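Local coordinates for protein phosphatidylinositol-specific phospholipase C (Listeria monocytogenes, PDB 2PLC) that belongs to the phosphatidylinositol-specific phospholipase C family and is a single-chain bacterial protein whose X domain is of the TIM-barrel class, at residues A80-S83 with G84-T88; P143-K146 with D147-G150; G32-T35 with W36-K40. All blocks are in the same frame, centred on the assembly; numbering follows the deposited sequence.

Contact 1. Residues A80-S83 with G84-T88; sequences ASLS and GVLET
Leu86 N donates to Leu82 O at 2.8 Å. The turn before it closes through Val85 N and Ser81 O at 3.0 Å, and the one after through Glu87 N and Ser83 O, also at 3.0 Å. These three bonds set the first turns of a helix whose N-cap is Ser81. Its OG lies between backbone N and carbonyl carbon (chi1 56°), which carries the hydroxyl forward over the helix start; there it is 3.1 Å from Ser83 OG in a hydrogen bond that either serine could donate. One turn on, Thr88 OG1 returns to Gly84 O at 2.9 Å, tilted 34° from the carbonyl plane, while Thr88 N reaches the same oxygen from the opposite face of that plane, so that two donors grip one carbonyl.

Val85 CG2 sits beside its own backbone N, a methyl lying against the carbonyl oxygen Ser81 O at 3.3 Å. Apolar contact is lighter: Leu82 CG lies 4.4 Å from Leu86 CD1, the two leucines following each other along one side of the helix, and Leu82 CD1 comes to 4.5 Å from Val85 CB.

That leucine side packs on helix 114-125, where Leu122 touches both Leu82 and Leu86. Val85 turns instead to Ile71 of strand 70-73, Met28 and Leu50, and Thr88 meets Leu50 and Tyr51 of helix 50-55. The contact thus joins short strand 80-81, itself bonded through Ala80 to Ile71, to the start of helix 82-95.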
loop_
_atom_site.group_PDB
_atom_site.type_symbol
_atom_site.label_atom_id
_atom_site.label_comp_id
_atom_site.label_asym_id
_atom_site.label_seq_id
_atom_site.Cartn_x
_atom_site.Cartn_y
_atom_site.Cartn_z
ATOM N N ALA A 80 6.459 -13.263 10.793
ATOM C CA ALA A 80 7.090 -11.957 10.661
ATOM C C ALA A 80 6.649 -11.081 11.825
ATOM O O ALA A 80 5.605 -11.319 12.429
ATOM C CB ALA A 80 6.706 -11.307 9.329
ATOM N N SER A 81 7.468 -10.091 12.158
ATOM C CA SER A 81 7.158 -9.169 13.248
ATOM C C SER A 81 7.183 -7.753 12.692
ATOM O O SER A 81 7.774 -7.494 11.638
ATOM C CB SER A 81 8.182 -9.308 14.377
ATOM O OG SER A 81 9.506 -9.121 13.893
ATOM N N LEU A 82 6.532 -6.834 13.392
ATOM C CA LEU A 82 6.499 -5.451 12.942
ATOM C C LEU A 82 7.907 -4.858 12.948
ATOM O O LEU A 82 8.269 -4.107 12.048
ATOM C CB LEU A 82 5.545 -4.628 13.809
ATOM C CG LEU A 82 5.196 -3.240 13.274
ATOM C CD1 LEU A 82 4.734 -3.337 11.826
ATOM C CD2 LEU A 82 4.128 -2.605 14.142
ATOM N N SER A 83 8.714 -5.247 13.934
ATOM C CA SER A 83 10.088 -4.762 14.040
ATOM C C SER A 83 10.881 -5.223 12.828
ATOM O O SER A 83 11.720 -4.484 12.304
ATOM C CB SER A 83 10.752 -5.266 15.326
ATOM O OG SER A 83 10.823 -6.680 15.349
ATOM N N GLY A 84 10.583 -6.438 12.368
ATOM C CA GLY A 84 11.267 -6.979 11.205
ATOM C C GLY A 84 10.888 -6.195 9.967
ATOM O O GLY A 84 11.746 -5.839 9.151
ATOM N N VAL A 85 9.595 -5.914 9.836
ATOM C CA VAL A 85 9.069 -5.152 8.705
ATOM C C VAL A 85 9.681 -3.747 8.685
ATOM O O VAL A 85 10.187 -3.302 7.654
ATOM C CB VAL A 85 7.522 -5.053 8.776
ATOM C CG1 VAL A 85 6.995 -4.134 7.691
ATOM C CG2 VAL A 85 6.909 -6.429 8.622
ATOM N N LEU A 86 9.655 -3.064 9.829
ATOM C CA LEU A 86 10.211 -1.718 9.934
ATOM C C LEU A 86 11.693 -1.671 9.605
ATOM O O LEU A 86 12.147 -0.735 8.944
ATOM C CB LEU A 86 9.962 -1.128 11.324
ATOM C CG LEU A 86 8.493 -0.845 11.636
ATOM C CD1 LEU A 86 8.353 -0.212 13.011
ATOM C CD2 LEU A 86 7.905 0.063 10.566
ATOM N N GLU A 87 12.445 -2.686 10.028
ATOM C CA GLU A 87 13.877 -2.706 9.742
ATOM C C GLU A 87 14.130 -2.896 8.255
ATOM O O GLU A 87 15.060 -2.317 7.691
ATOM C CB GLU A 87 14.599 -3.790 10.535
ATOM C CG GLU A 87 16.037 -3.964 10.080
ATOM C CD GLU A 87 16.898 -4.655 11.089
ATOM O OE1 GLU A 87 16.870 -5.901 11.142
ATOM O OE2 GLU A 87 17.616 -3.943 11.821
ATOM N N THR A 88 13.293 -3.706 7.620
ATOM C CA THR A 88 13.418 -3.953 6.195
ATOM C C THR A 88 13.110 -2.679 5.416
ATOM O O THR A 88 13.893 -2.275 4.561
ATOM C CB THR A 88 12.469 -5.080 5.739
ATOM O OG1 THR A 88 12.791 -6.294 6.432
ATOM C CG2 THR A 88 12.597 -5.312 4.235
#

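Contact 2. Residues P143-K146 with D147-G150; sequences PTLK and DVRG
Thr144 O and Asp147 N close a tight bend at 3.1 Å by a weak backbone bond, and the chain continues into a type I beta turn from Lys146 to Arg149, with weak bonds from Val148 N to both Thr144 O and Leu145 O. Side chains reinforce the bend. Thr144 OG1 donates to Asp147 OD2 at 3.2 Å, coming from above the carboxylate plane, 57° out of it. Thr144 places the hydroxyl between its backbone N and carbonyl carbon (chi1 62°), on the side where the carboxylate folds back. A water donates to the same OD2 at 2.9 Å and accepts a weak bond from Thr144 N, linking the carboxylate to the backbone at the start of the bend. The other carboxylate oxygen, OD1, faces Lys146 NZ across a long salt bridge of 3.9 Å, for which the lysine chain curls round through bends at chi2, chi3 and chi4.

This compact bend belongs to the loop that leads from strand 132-134 into strand 152-157, within the X domain of the phospholipase C family, which has a TIM-barrel type of fold. Backbone hydrogen bonds between Pro143 and Leu16 and between Leu145 and Thr14 tie it to the N-terminal part of the chain.

On the apolar side the Pro143 ring and the Val148 side chain meet at about a right angle, CG to CG1 at 3.8 Å. Leu145 CB lies over the centre of one face of the Arg149 guanidinium, 3.9 Å from CZ, and CD1 extends along the same group toward NH1 and NH2. The charged end is held from beyond the loop: NH1 donates to the carbonyls of Lys98 and Met7, and NH2 bonds Leu10 O and forms a salt bridge with Asp12.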
loop_
_atom_site.group_PDB
_atom_site.type_symbol
_atom_site.label_atom_id
_atom_site.label_comp_id
_atom_site.label_asym_id
_atom_site.label_seq_id
_atom_site.Cartn_x
_atom_site.Cartn_y
_atom_site.Cartn_z
ATOM N N PRO A 143 1.065 15.521 0.638
ATOM C CA PRO A 143 2.404 16.076 0.416
ATOM C C PRO A 143 3.020 15.831 -0.951
ATOM O O PRO A 143 2.582 14.961 -1.703
ATOM C CB PRO A 143 3.229 15.403 1.506
ATOM C CG PRO A 143 2.597 14.059 1.603
ATOM C CD PRO A 143 1.125 14.402 1.597
ATOM N N THR A 144 4.040 16.624 -1.256
ATOM C CA THR A 144 4.777 16.515 -2.504
ATOM C C THR A 144 5.972 15.612 -2.229
ATOM O O THR A 144 6.302 15.350 -1.071
ATOM C CB THR A 144 5.271 17.897 -3.008
ATOM O OG1 THR A 144 6.181 18.470 -2.062
ATOM C CG2 THR A 144 4.097 18.838 -3.190
ATOM N N LEU A 145 6.612 15.133 -3.289
ATOM C CA LEU A 145 7.763 14.253 -3.151
ATOM C C LEU A 145 8.894 14.878 -2.346
ATOM O O LEU A 145 9.711 14.169 -1.758
ATOM C CB LEU A 145 8.284 13.838 -4.524
ATOM C CG LEU A 145 7.479 12.807 -5.308
ATOM C CD1 LEU A 145 8.192 12.515 -6.604
ATOM C CD2 LEU A 145 7.354 11.531 -4.501
ATOM N N LYS A 146 8.936 16.204 -2.313
ATOM C CA LYS A 146 9.979 16.902 -1.584
ATOM C C LYS A 146 9.875 16.591 -0.091
ATOM O O LYS A 146 10.870 16.229 0.542
ATOM C CB LYS A 146 9.879 18.410 -1.844
ATOM C CG LYS A 146 11.176 19.182 -1.626
ATOM C CD LYS A 146 11.293 19.728 -0.205
ATOM C CE LYS A 146 10.747 21.157 -0.078
ATOM N NZ LYS A 146 9.309 21.313 -0.466
ATOM N N ASP A 147 8.656 16.657 0.441
ATOM C CA ASP A 147 8.390 16.411 1.861
ATOM C C ASP A 147 8.488 14.956 2.332
ATOM O O ASP A 147 8.664 14.700 3.526
ATOM C CB ASP A 147 7.005 16.955 2.232
ATOM C CG ASP A 147 6.838 18.422 1.877
ATOM O OD1 ASP A 147 7.636 19.249 2.368
ATOM O OD2 ASP A 147 5.908 18.744 1.104
ATOM N N VAL A 148 8.364 14.013 1.401
ATOM C CA VAL A 148 8.410 12.592 1.736
ATOM C C VAL A 148 9.636 11.836 1.218
ATOM O O VAL A 148 9.621 10.609 1.160
ATOM C CB VAL A 148 7.126 11.859 1.251
ATOM C CG1 VAL A 148 5.914 12.316 2.047
ATOM C CG2 VAL A 148 6.900 12.104 -0.234
ATOM N N ARG A 149 10.696 12.549 0.846
ATOM C CA ARG A 149 11.901 11.876 0.357
ATOM C C ARG A 149 12.507 10.991 1.456
ATOM O O ARG A 149 12.764 11.455 2.574
ATOM C CB ARG A 149 12.943 12.890 -0.134
ATOM C CG ARG A 149 12.590 13.619 -1.427
ATOM C CD ARG A 149 12.446 12.677 -2.616
ATOM N NE ARG A 149 12.311 13.412 -3.874
ATOM C CZ ARG A 149 11.995 12.869 -5.049
ATOM N NH1 ARG A 149 11.768 11.567 -5.157
ATOM N NH2 ARG A 149 11.905 13.632 -6.128
ATOM N N GLY A 150 12.699 9.712 1.138
ATOM C CA GLY A 150 13.264 8.771 2.089
ATOM C C GLY A 150 12.413 8.558 3.328
ATOM O O GLY A 150 12.937 8.200 4.386
HETATM O O HOH W 1 3.158 19.338 0.478
#

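Contact 3. Residues G32-T35 with W36-K40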
loop_
_atom_site.group_PDB
_atom_site.type_symbol
_atom_site.label_atom_id
_atom_site.label_comp_id
_atom_site.label_asym_id
_atom_site.label_seq_id
_atom_site.Cartn_x
_atom_site.Cartn_y
_atom_site.Cartn_z
ATOM N N GLY A 32 4.150 -18.124 6.256
ATOM C CA GLY A 32 3.389 -18.192 7.492
ATOM C C GLY A 32 3.566 -19.510 8.225
ATOM O O GLY A 32 4.384 -20.343 7.827
ATOM N N ASP A 33 2.794 -19.700 9.291
ATOM C CA ASP A 33 2.876 -20.916 10.088
ATOM C C ASP A 33 2.211 -22.132 9.437
ATOM O O ASP A 33 1.812 -22.090 8.272
ATOM C CB ASP A 33 2.327 -20.675 11.506
ATOM C CG ASP A 33 0.840 -20.325 11.532
ATOM O OD1 ASP A 33 0.120 -20.535 10.532
ATOM O OD2 ASP A 33 0.386 -19.840 12.588
ATOM N N ILE A 34 2.093 -23.215 10.195
ATOM C CA ILE A 34 1.485 -24.435 9.685
ATOM C C ILE A 34 0.057 -24.202 9.167
ATOM O O ILE A 34 -0.352 -24.818 8.182
ATOM C CB ILE A 34 1.515 -25.559 10.758
ATOM C CG1 ILE A 34 1.107 -26.899 10.144
ATOM C CG2 ILE A 34 0.630 -25.192 11.939
ATOM C CD1 ILE A 34 2.029 -27.382 9.017
ATOM N N THR A 35 -0.683 -23.291 9.799
ATOM C CA THR A 35 -2.053 -22.995 9.365
ATOM C C THR A 35 -2.053 -22.305 7.996
ATOM O O THR A 35 -2.983 -22.469 7.204
ATOM C CB THR A 35 -2.806 -22.116 10.391
ATOM O OG1 THR A 35 -2.802 -22.766 11.665
ATOM C CG2 THR A 35 -4.255 -21.914 9.964
ATOM N N TRP A 36 -0.999 -21.543 7.722
ATOM C CA TRP A 36 -0.868 -20.851 6.447
ATOM C C TRP A 36 -0.681 -21.860 5.310
ATOM O O TRP A 36 -1.259 -21.708 4.232
ATOM C CB TRP A 36 0.309 -19.875 6.497
ATOM C CG TRP A 36 0.444 -19.039 5.266
ATOM C CD1 TRP A 36 -0.223 -17.878 4.980
ATOM C CD2 TRP A 36 1.278 -19.310 4.137
ATOM N NE1 TRP A 36 0.141 -17.416 3.736
ATOM C CE2 TRP A 36 1.059 -18.278 3.197
ATOM C CE3 TRP A 36 2.191 -20.326 3.825
ATOM C CZ2 TRP A 36 1.717 -18.238 1.970
ATOM C CZ3 TRP A 36 2.846 -20.282 2.603
ATOM C CH2 TRP A 36 2.604 -19.246 1.691
ATOM N N THR A 37 0.115 -22.899 5.554
ATOM C CA THR A 37 0.357 -23.922 4.535
ATOM C C THR A 37 -0.902 -24.756 4.275
ATOM O O THR A 37 -1.180 -25.127 3.138
ATOM C CB THR A 37 1.522 -24.864 4.931
ATOM O OG1 THR A 37 1.204 -25.528 6.158
ATOM C CG2 THR A 37 2.814 -24.079 5.104
ATOM N N LEU A 38 -1.661 -25.036 5.333
ATOM C CA LEU A 38 -2.903 -25.818 5.228
ATOM C C LEU A 38 -4.028 -25.080 4.486
ATOM O O LEU A 38 -4.851 -25.702 3.815
ATOM C CB LEU A 38 -3.393 -26.223 6.627
ATOM C CG LEU A 38 -2.496 -27.175 7.427
ATOM C CD1 LEU A 38 -3.012 -27.314 8.861
ATOM C CD2 LEU A 38 -2.449 -28.519 6.733
ATOM N N THR A 39 -4.057 -23.756 4.618
ATOM C CA THR A 39 -5.076 -22.927 3.974
ATOM C C THR A 39 -4.469 -22.051 2.879
ATOM O O THR A 39 -5.101 -21.097 2.421
ATOM C CB THR A 39 -5.726 -21.985 4.996
ATOM O OG1 THR A 39 -4.738 -21.065 5.474
ATOM C CG2 THR A 39 -6.292 -22.763 6.175
ATOM N N LYS A 40 -3.264 -22.405 2.442
ATOM C CA LYS A 40 -2.505 -21.664 1.436
ATOM C C LYS A 40 -3.243 -21.057 0.240
ATOM O O LYS A 40 -3.144 -19.854 0.001
ATOM C CB LYS A 40 -1.314 -22.507 0.963
ATOM C CG LYS A 40 -0.283 -21.766 0.137
ATOM C CD LYS A 40 1.057 -22.474 0.230
ATOM C CE LYS A 40 1.579 -22.899 -1.127
ATOM N NZ LYS A 40 1.829 -21.739 -2.027
#
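Asp33 OD1 accepts from Trp36 N at 3.2 Å, met nearly along its C-O axis, and takes a weaker bond from Thr35 N. Asp33 CG stands between the backbone N and the carbonyl carbon (chi1 64°), a torsion that swings the carboxylate forward over these amides at the helix start. Further along, two threonine hydroxyls turn back on the helix. Thr37 OG1 donates to Ile34 O at 2.6 Å from the same face of the carbonyl plane as Leu38 N, whereas Thr39 OG1 reaches Thr35 O at 2.8 Å from the face opposite Thr39 N. Each of the two carbonyls is therefore gripped by two donors.

Packing surrounds this polar network. Trp36 holds its CG anti to the backbone N (chi1 -175°), and its ring lies between Gly32 N, over one face near the rim, and Lys40 CG, over the other. Gly32 N is buried here without a polar partner in the model. Gly32 CA lies 3.6 Å from Trp36 CB. On the outer side, Ile34 CG1 and Leu38 CD1 approach to 4.3 Å.

The second shell comes largely from strand 76-78: Ile76 touches Thr35, Trp36 and Thr39, and Leu78 touches Trp36. Phe77 N gives Asp33 OD2 a weak bond, so the capping carboxylate has a second partner on that strand, and Trp36 NE1 bonds weakly to Ser29 OG. Thr39 is the first residue to leave helical angles, and segment 34-38 is thus a short surface helix with an aspartate N-cap, in the chain between strand 20-24 and helix 40-43.

How the contacts relate
The three contacts follow one another along the chain in the order 3, 1, 2, and all lie within the X-domain range, yet none touches another. Contacts 1 and 3 are the near pair, with centres 20 Å apart and nearest atoms about 7 Å apart; the hairpin of strands 70-73 and 76-78 bridges them, offering Ile71 to contact 1 and Ile76 to Leu78 to contact 3. Met28, a few residues before contact 3, also packs against contact 1. Contact 2 sits 23 Å from contact 1 between centres, and 38 Å from contact 3, on the opposite side of the chain's centre. Two contacts are helix starts; contact 2 is a turn in a loop.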